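PDB 3VA7: KLLA0E08119p from Kluyveromyces lactis, which probably carboxylates urea to urea-1-carboxylate at the expense of ATP, using biotin as carboxyl carrier, its biotin carboxylase and carboxyltransferase domains being held in one chain. Local coordinates for residues G112-C124 and V130-L142. Residues are numbered along the deposited sequence; the frame is centred on the assembly and turned at random.
Sequences GFLSENADFSDRC and VFVGPSGDAIRKL. With GOL (glycerol), chain F.
In the biotin carboxylase part of the chain, the contact closes a beta-alpha-beta unit, F131 on edge strand 130-131 packing against helix 118-125. S121 CB sits over the F131 ring in a CH-pi contact, 3.9 Å from its centroid, while S115 O meets the ring edge. With CG anti to the backbone N (chi1 177°), the phenyl turns toward S121 and F120; F120 CD1 lies 4.0 Å from F131 CE1, and C124 CB packs on F131 CB. A leucine in place of F131 removes the ring and would probably leave S121 CB without its CH-pi partner and loosen the contact with F120. S121 OG donates to P134 O, tying the helix to the loop between strand 130-131 and helix 136-143. The axes of segments 118-124 and 136-142 approach to 8.3 Å and run antiparallel; a side chain at G136 would probably crowd D122 OD1 and A118 O. A118 CB packs against I139 CB and covers one face of the R140 guanidinium, whose edge receives D122 OD2, 2.5 Å from R140 NH2, in a nearly coplanar salt bridge; D119 OD2 joins more distantly. Backbone bonds from V130 and V132 to I107 add strand 130-131 to the parallel sheet characteristic of the biotin carboxylase N-terminal domain.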
ATOM      1  N   GLY A 112     -13.669  -2.510 -30.749  1.00 37.74           N
ATOM      2  CA  GLY A 112     -13.824  -3.739 -29.978  1.00 37.88           C
ATOM      3  C   GLY A 112     -15.310  -4.005 -29.838  1.00 38.81           C
ATOM      4  O   GLY A 112     -16.131  -3.300 -30.429  1.00 38.44           O
ATOM      5  N   PHE A 113     -15.651  -5.032 -29.057  1.00 39.66           N
ATOM      6  CA  PHE A 113     -17.047  -5.343 -28.662  1.00 40.34           C
ATOM      7  C   PHE A 113     -18.020  -5.361 -29.824  1.00 40.36           C
ATOM      8  O   PHE A 113     -17.724  -5.951 -30.854  1.00 41.28           O
ATOM      9  CB  PHE A 113     -17.527  -4.459 -27.483  1.00 40.27           C
ATOM     10  CG  PHE A 113     -16.629  -4.564 -26.256  1.00 42.35           C
ATOM     11  CD1 PHE A 113     -16.508  -5.774 -25.552  1.00 42.27           C
ATOM     12  CD2 PHE A 113     -15.877  -3.464 -25.816  1.00 43.94           C
ATOM     13  CE1 PHE A 113     -15.670  -5.883 -24.414  1.00 44.08           C
ATOM     14  CE2 PHE A 113     -15.021  -3.566 -24.670  1.00 45.80           C
ATOM     15  CZ  PHE A 113     -14.922  -4.774 -23.973  1.00 43.90           C
ATOM     16  N   LEU A 114     -19.172  -4.732 -29.677  1.00 39.85           N
ATOM     17  CA  LEU A 114     -20.198  -4.884 -30.685  1.00 39.92           C
ATOM     18  C   LEU A 114     -19.940  -3.981 -31.906  1.00 40.77           C
ATOM     19  O   LEU A 114     -20.788  -3.800 -32.786  1.00 41.23           O
ATOM     20  CB  LEU A 114     -21.578  -4.662 -30.059  1.00 39.39           C
ATOM     21  CG  LEU A 114     -21.896  -5.674 -28.937  1.00 40.86           C
ATOM     22  CD1 LEU A 114     -23.264  -5.422 -28.338  1.00 39.19           C
ATOM     23  CD2 LEU A 114     -21.758  -7.170 -29.389  1.00 40.95           C
ATOM     24  N   SER A 115     -18.737  -3.433 -31.956  1.00 41.39           N
ATOM     25  CA  SER A 115     -18.394  -2.368 -32.865  1.00 41.52           C
ATOM     26  C   SER A 115     -18.580  -2.736 -34.345  1.00 42.17           C
ATOM     27  O   SER A 115     -19.278  -2.055 -35.061  1.00 42.38           O
ATOM     28  CB  SER A 115     -16.956  -2.001 -32.603  1.00 40.86           C
ATOM     29  OG  SER A 115     -16.731  -0.784 -33.220  1.00 43.19           O
ATOM     30  N   GLU A 116     -17.947  -3.824 -34.770  1.00 43.02           N
ATOM     31  CA  GLU A 116     -18.059  -4.379 -36.107  1.00 43.77           C
ATOM     32  C   GLU A 116     -18.941  -5.620 -36.203  1.00 43.80           C
ATOM     33  O   GLU A 116     -18.694  -6.497 -37.020  1.00 43.36           O
ATOM     34  CB  GLU A 116     -16.689  -4.804 -36.532  1.00 44.45           C
ATOM     35  CG  GLU A 116     -15.802  -3.641 -36.743  1.00 46.44           C
ATOM     36  CD  GLU A 116     -14.468  -4.088 -37.178  1.00 46.87           C
ATOM     37  OE1 GLU A 116     -13.795  -4.707 -36.316  1.00 51.24           O
ATOM     38  OE2 GLU A 116     -14.128  -3.841 -38.360  1.00 43.94           O
ATOM     39  N   ASN A 117     -19.965  -5.670 -35.358  1.00 44.13           N
ATOM     40  CA  ASN A 117     -20.943  -6.737 -35.309  1.00 44.15           C
ATOM     41  C   ASN A 117     -22.246  -6.311 -35.975  1.00 44.66           C
ATOM     42  O   ASN A 117     -22.990  -5.482 -35.455  1.00 44.98           O
ATOM     43  CB  ASN A 117     -21.162  -7.107 -33.847  1.00 43.86           C
ATOM     44  CG  ASN A 117     -22.195  -8.177 -33.649  1.00 43.04           C
ATOM     45  OD1 ASN A 117     -23.279  -8.203 -34.273  1.00 44.49           O
ATOM     46  ND2 ASN A 117     -21.896  -9.045 -32.725  1.00 38.59           N
ATOM     47  N   ALA A 118     -22.532  -6.913 -37.119  1.00 45.34           N
ATOM     48  CA  ALA A 118     -23.625  -6.474 -37.969  1.00 45.59           C
ATOM     49  C   ALA A 118     -25.002  -6.899 -37.487  1.00 45.95           C
ATOM     50  O   ALA A 118     -25.997  -6.220 -37.818  1.00 46.01           O
ATOM     51  CB  ALA A 118     -23.402  -6.956 -39.407  1.00 46.23           C
ATOM     52  N   ASP A 119     -25.100  -8.015 -36.755  1.00 45.84           N
ATOM     53  CA  ASP A 119     -26.408  -8.345 -36.164  1.00 46.66           C
ATOM     54  C   ASP A 119     -26.793  -7.171 -35.271  1.00 46.59           C
ATOM     55  O   ASP A 119     -27.911  -6.607 -35.372  1.00 46.08           O
ATOM     56  CB  ASP A 119     -26.380  -9.644 -35.334  1.00 48.04           C
ATOM     57  CG  ASP A 119     -26.121 -10.919 -36.188  1.00 49.44           C
ATOM     58  OD1 ASP A 119     -25.533 -11.872 -35.624  1.00 48.62           O
ATOM     59  OD2 ASP A 119     -26.499 -10.952 -37.394  1.00 50.57           O
ATOM     60  N   PHE A 120     -25.825  -6.776 -34.428  1.00 46.04           N
ATOM     61  CA  PHE A 120     -25.986  -5.611 -33.575  1.00 44.83           C
ATOM     62  C   PHE A 120     -26.341  -4.343 -34.347  1.00 43.77           C
ATOM     63  O   PHE A 120     -27.314  -3.681 -34.018  1.00 43.51           O
ATOM     64  CB  PHE A 120     -24.766  -5.391 -32.682  1.00 45.26           C
ATOM     65  CG  PHE A 120     -24.919  -4.226 -31.745  1.00 44.60           C
ATOM     66  CD1 PHE A 120     -24.055  -3.143 -31.814  1.00 43.68           C
ATOM     67  CD2 PHE A 120     -25.958  -4.202 -30.809  1.00 44.10           C
ATOM     68  CE1 PHE A 120     -24.203  -2.086 -30.939  1.00 44.27           C
ATOM     69  CE2 PHE A 120     -26.110  -3.131 -29.924  1.00 43.42           C
ATOM     70  CZ  PHE A 120     -25.238  -2.083 -29.990  1.00 42.71           C
ATOM     71  N   SER A 121     -25.603  -4.007 -35.392  1.00 43.15           N
ATOM     72  CA  SER A 121     -26.010  -2.812 -36.135  1.00 43.76           C
ATOM     73  C   SER A 121     -27.480  -2.913 -36.579  1.00 44.99           C
ATOM     74  O   SER A 121     -28.239  -1.953 -36.435  1.00 44.27           O
ATOM     75  CB  SER A 121     -25.093  -2.509 -37.297  1.00 42.23           C
ATOM     76  OG  SER A 121     -25.591  -1.388 -37.980  1.00 42.10           O
ATOM     77  N   ASP A 122     -27.855  -4.106 -37.066  1.00 46.71           N
ATOM     78  CA  ASP A 122     -29.214  -4.424 -37.528  1.00 48.66           C
ATOM     79  C   ASP A 122     -30.284  -4.417 -36.399  1.00 48.84           C
ATOM     80  O   ASP A 122     -31.373  -3.852 -36.606  1.00 48.24           O
ATOM     81  CB  ASP A 122     -29.242  -5.774 -38.307  1.00 49.75           C
ATOM     82  CG  ASP A 122     -28.588  -5.702 -39.719  1.00 51.73           C
ATOM     83  OD1 ASP A 122     -28.670  -4.670 -40.432  1.00 54.53           O
ATOM     84  OD2 ASP A 122     -27.997  -6.719 -40.133  1.00 53.91           O
ATOM     85  N   ARG A 123     -29.976  -5.019 -35.233  1.00 49.20           N
ATOM     86  CA  ARG A 123     -30.817  -4.893 -34.015  1.00 49.96           C
ATOM     87  C   ARG A 123     -31.131  -3.441 -33.661  1.00 51.18           C
ATOM     88  O   ARG A 123     -32.288  -3.117 -33.342  1.00 51.33           O
ATOM     89  CB  ARG A 123     -30.187  -5.570 -32.777  1.00 49.70           C
ATOM     90  CG  ARG A 123     -30.867  -6.877 -32.278  1.00 50.37           C
ATOM     91  CD  ARG A 123     -32.435  -6.772 -32.200  1.00 49.76           C
ATOM     92  NE  ARG A 123     -33.042  -6.572 -30.866  1.00 47.37           N
ATOM     93  CZ  ARG A 123     -32.710  -7.209 -29.729  1.00 44.67           C
ATOM     94  NH1 ARG A 123     -31.751  -8.133 -29.703  1.00 41.55           N
ATOM     95  NH2 ARG A 123     -33.356  -6.911 -28.593  1.00 44.95           N
ATOM     96  N   CYS A 124     -30.113  -2.569 -33.690  1.00 52.01           N
ATOM     97  CA  CYS A 124     -30.360  -1.129 -33.455  1.00 53.04           C
ATOM     98  C   CYS A 124     -31.373  -0.650 -34.430  1.00 53.90           C
ATOM     99  O   CYS A 124     -32.374  -0.073 -34.033  1.00 54.76           O
ATOM    100  CB  CYS A 124     -29.105  -0.230 -33.560  1.00 52.78           C
ATOM    101  SG  CYS A 124     -27.955  -0.539 -32.241  1.00 49.01           S
ATOM    102  N   VAL A 130     -30.624   4.578 -33.326  1.00 42.68           N
ATOM    103  CA  VAL A 130     -29.603   4.878 -34.332  1.00 41.05           C
ATOM    104  C   VAL A 130     -28.188   4.447 -33.899  1.00 39.30           C
ATOM    105  O   VAL A 130     -27.611   5.072 -33.062  1.00 40.82           O
ATOM    106  CB  VAL A 130     -29.583   6.390 -34.637  1.00 41.32           C
ATOM    107  CG1 VAL A 130     -28.484   6.705 -35.625  1.00 39.58           C
ATOM    108  CG2 VAL A 130     -30.939   6.850 -35.148  1.00 39.43           C
ATOM    109  N   PHE A 131     -27.682   3.345 -34.440  1.00 37.59           N
ATOM    110  CA  PHE A 131     -26.264   2.885 -34.381  1.00 34.78           C
ATOM    111  C   PHE A 131     -25.308   3.880 -35.025  1.00 34.19           C
ATOM    112  O   PHE A 131     -25.376   4.081 -36.227  1.00 32.61           O
ATOM    113  CB  PHE A 131     -26.165   1.611 -35.206  1.00 33.80           C
ATOM    114  CG  PHE A 131     -24.779   1.040 -35.305  1.00 31.53           C
ATOM    115  CD1 PHE A 131     -24.217   0.354 -34.232  1.00 28.73           C
ATOM    116  CD2 PHE A 131     -24.057   1.127 -36.504  1.00 29.83           C
ATOM    117  CE1 PHE A 131     -22.921  -0.223 -34.324  1.00 30.86           C
ATOM    118  CE2 PHE A 131     -22.779   0.542 -36.621  1.00 28.87           C
ATOM    119  CZ  PHE A 131     -22.205  -0.133 -35.527  1.00 29.08           C
ATOM    120  N   VAL A 132     -24.421   4.498 -34.239  1.00 34.06           N
ATOM    121  CA  VAL A 132     -23.484   5.480 -34.796  1.00 34.04           C
ATOM    122  C   VAL A 132     -22.360   4.672 -35.399  1.00 35.00           C
ATOM    123  O   VAL A 132     -21.414   4.345 -34.729  1.00 36.24           O
ATOM    124  CB  VAL A 132     -22.946   6.432 -33.725  1.00 33.60           C
ATOM    125  CG1 VAL A 132     -22.081   7.484 -34.335  1.00 28.87           C
ATOM    126  CG2 VAL A 132     -24.096   7.057 -33.019  1.00 33.26           C
ATOM    127  N   GLY A 133     -22.518   4.285 -36.652  1.00 35.65           N
ATOM    128  CA  GLY A 133     -21.587   3.405 -37.321  1.00 36.70           C
ATOM    129  C   GLY A 133     -22.193   3.048 -38.655  1.00 37.95           C
ATOM    130  O   GLY A 133     -23.322   3.488 -38.949  1.00 37.21           O
ATOM    131  N   PRO A 134     -21.471   2.237 -39.460  1.00 38.42           N
ATOM    132  CA  PRO A 134     -22.018   1.822 -40.759  1.00 39.32           C
ATOM    133  C   PRO A 134     -23.088   0.724 -40.653  1.00 40.53           C
ATOM    134  O   PRO A 134     -23.253   0.082 -39.582  1.00 40.52           O
ATOM    135  CB  PRO A 134     -20.785   1.349 -41.503  1.00 38.72           C
ATOM    136  CG  PRO A 134     -19.894   0.835 -40.417  1.00 38.39           C
ATOM    137  CD  PRO A 134     -20.138   1.673 -39.217  1.00 37.94           C
ATOM    138  N   SER A 135     -23.809   0.520 -41.755  1.00 41.96           N
ATOM    139  CA  SER A 135     -24.914  -0.483 -41.850  1.00 43.63           C
ATOM    140  C   SER A 135     -24.453  -1.912 -41.598  1.00 44.69           C
ATOM    141  O   SER A 135     -23.285  -2.245 -41.839  1.00 45.18           O
ATOM    142  CB  SER A 135     -25.520  -0.437 -43.255  1.00 43.50           C
ATOM    143  OG  SER A 135     -24.625  -1.027 -44.206  1.00 43.61           O
ATOM    144  N   GLY A 136     -25.370  -2.769 -41.161  1.00 45.81           N
ATOM    145  CA  GLY A 136     -25.036  -4.187 -40.912  1.00 47.75           C
ATOM    146  C   GLY A 136     -24.479  -4.890 -42.153  1.00 49.08           C
ATOM    147  O   GLY A 136     -23.655  -5.825 -42.070  1.00 48.75           O
ATOM    148  N   ASP A 137     -24.918  -4.395 -43.302  1.00 49.83           N
ATOM    149  CA  ASP A 137     -24.521  -4.907 -44.578  1.00 51.59           C
ATOM    150  C   ASP A 137     -23.100  -4.600 -44.914  1.00 51.10           C
ATOM    151  O   ASP A 137     -22.320  -5.517 -45.198  1.00 52.13           O
ATOM    152  CB  ASP A 137     -25.366  -4.270 -45.657  1.00 53.39           C
ATOM    153  CG  ASP A 137     -26.007  -5.298 -46.524  1.00 58.37           C
ATOM    154  OD1 ASP A 137     -26.864  -6.044 -45.955  1.00 61.69           O
ATOM    155  OD2 ASP A 137     -25.629  -5.374 -47.733  1.00 64.73           O
ATOM    156  N   ALA A 138     -22.790  -3.306 -44.934  1.00 49.86           N
ATOM    157  CA  ALA A 138     -21.427  -2.839 -45.081  1.00 48.66           C
ATOM    158  C   ALA A 138     -20.466  -3.627 -44.143  1.00 47.60           C
ATOM    159  O   ALA A 138     -19.421  -4.128 -44.596  1.00 46.81           O
ATOM    160  CB  ALA A 138     -21.345  -1.288 -44.880  1.00 48.12           C
ATOM    161  N   ILE A 139     -20.843  -3.788 -42.876  1.00 46.71           N
ATOM    162  CA  ILE A 139     -20.045  -4.600 -41.931  1.00 47.44           C
ATOM    163  C   ILE A 139     -19.867  -6.091 -42.350  1.00 48.49           C
ATOM    164  O   ILE A 139     -18.744  -6.624 -42.288  1.00 48.04           O
ATOM    165  CB  ILE A 139     -20.585  -4.515 -40.478  1.00 47.15           C
ATOM    166  CG1 ILE A 139     -20.579  -3.069 -39.948  1.00 45.44           C
ATOM    167  CG2 ILE A 139     -19.814  -5.442 -39.529  1.00 46.89           C
ATOM    168  CD1 ILE A 139     -21.544  -2.875 -38.826  1.00 39.22           C
ATOM    169  N   ARG A 140     -20.962  -6.744 -42.776  1.00 49.93           N
ATOM    170  CA  ARG A 140     -20.894  -8.094 -43.385  1.00 50.93           C
ATOM    171  C   ARG A 140     -19.998  -8.145 -44.615  1.00 51.95           C
ATOM    172  O   ARG A 140     -19.060  -8.954 -44.679  1.00 51.52           O
ATOM    173  CB  ARG A 140     -22.270  -8.592 -43.752  1.00 50.43           C
ATOM    174  CG  ARG A 140     -22.845  -9.505 -42.722  1.00 48.85           C
ATOM    175  CD  ARG A 140     -24.323  -9.577 -42.957  1.00 47.53           C
ATOM    176  NE  ARG A 140     -25.029  -9.544 -41.684  1.00 47.28           N
ATOM    177  CZ  ARG A 140     -26.019  -8.699 -41.389  1.00 45.49           C
ATOM    178  NH1 ARG A 140     -26.461  -7.799 -42.291  1.00 40.24           N
ATOM    179  NH2 ARG A 140     -26.577  -8.781 -40.176  1.00 45.01           N
ATOM    180  N   LYS A 141     -20.281  -7.250 -45.561  1.00 53.75           N
ATOM    181  CA  LYS A 141     -19.460  -7.054 -46.770  1.00 55.90           C
ATOM    182  C   LYS A 141     -17.972  -6.786 -46.464  1.00 56.69           C
ATOM    183  O   LYS A 141     -17.105  -7.130 -47.260  1.00 57.55           O
ATOM    184  CB  LYS A 141     -20.074  -5.954 -47.664  1.00 55.61           C
ATOM    185  CG  LYS A 141     -21.006  -6.465 -48.789  1.00 60.05           C
ATOM    186  CD  LYS A 141     -22.436  -5.825 -48.818  1.00 65.19           C
ATOM    187  CE  LYS A 141     -22.571  -4.572 -49.732  1.00 68.75           C
ATOM    188  NZ  LYS A 141     -23.455  -3.455 -49.142  1.00 70.12           N
ATOM    189  N   LEU A 142     -17.661  -6.177 -45.323  1.00 57.88           N
ATOM    190  CA  LEU A 142     -16.252  -5.959 -44.968  1.00 58.47           C
ATOM    191  C   LEU A 142     -15.635  -7.000 -44.018  1.00 59.96           C
ATOM    192  O   LEU A 142     -14.411  -7.076 -43.917  1.00 59.55           O
ATOM    193  CB  LEU A 142     -16.038  -4.565 -44.407  1.00 57.70           C
ATOM    194  CG  LEU A 142     -15.842  -3.345 -45.311  1.00 56.52           C
ATOM    195  CD1 LEU A 142     -15.314  -3.643 -46.693  1.00 50.43           C
ATOM    196  CD2 LEU A 142     -17.103  -2.544 -45.397  1.00 55.24           C
TER
HETATM  197  C1  GOL F1905     -17.789   4.009 -36.632  1.00 50.85           C
HETATM  198  O1  GOL F1905     -17.966   4.673 -37.893  1.00 48.06           O
HETATM  199  C2  GOL F1905     -18.808   2.916 -36.212  1.00 50.38           C
HETATM  200  O2  GOL F1905     -19.262   3.177 -34.923  1.00 48.47           O
HETATM  201  C3  GOL F1905     -18.242   1.490 -36.092  1.00 52.45           C
HETATM  202  O3  GOL F1905     -19.083   0.459 -36.599  1.00 51.31           O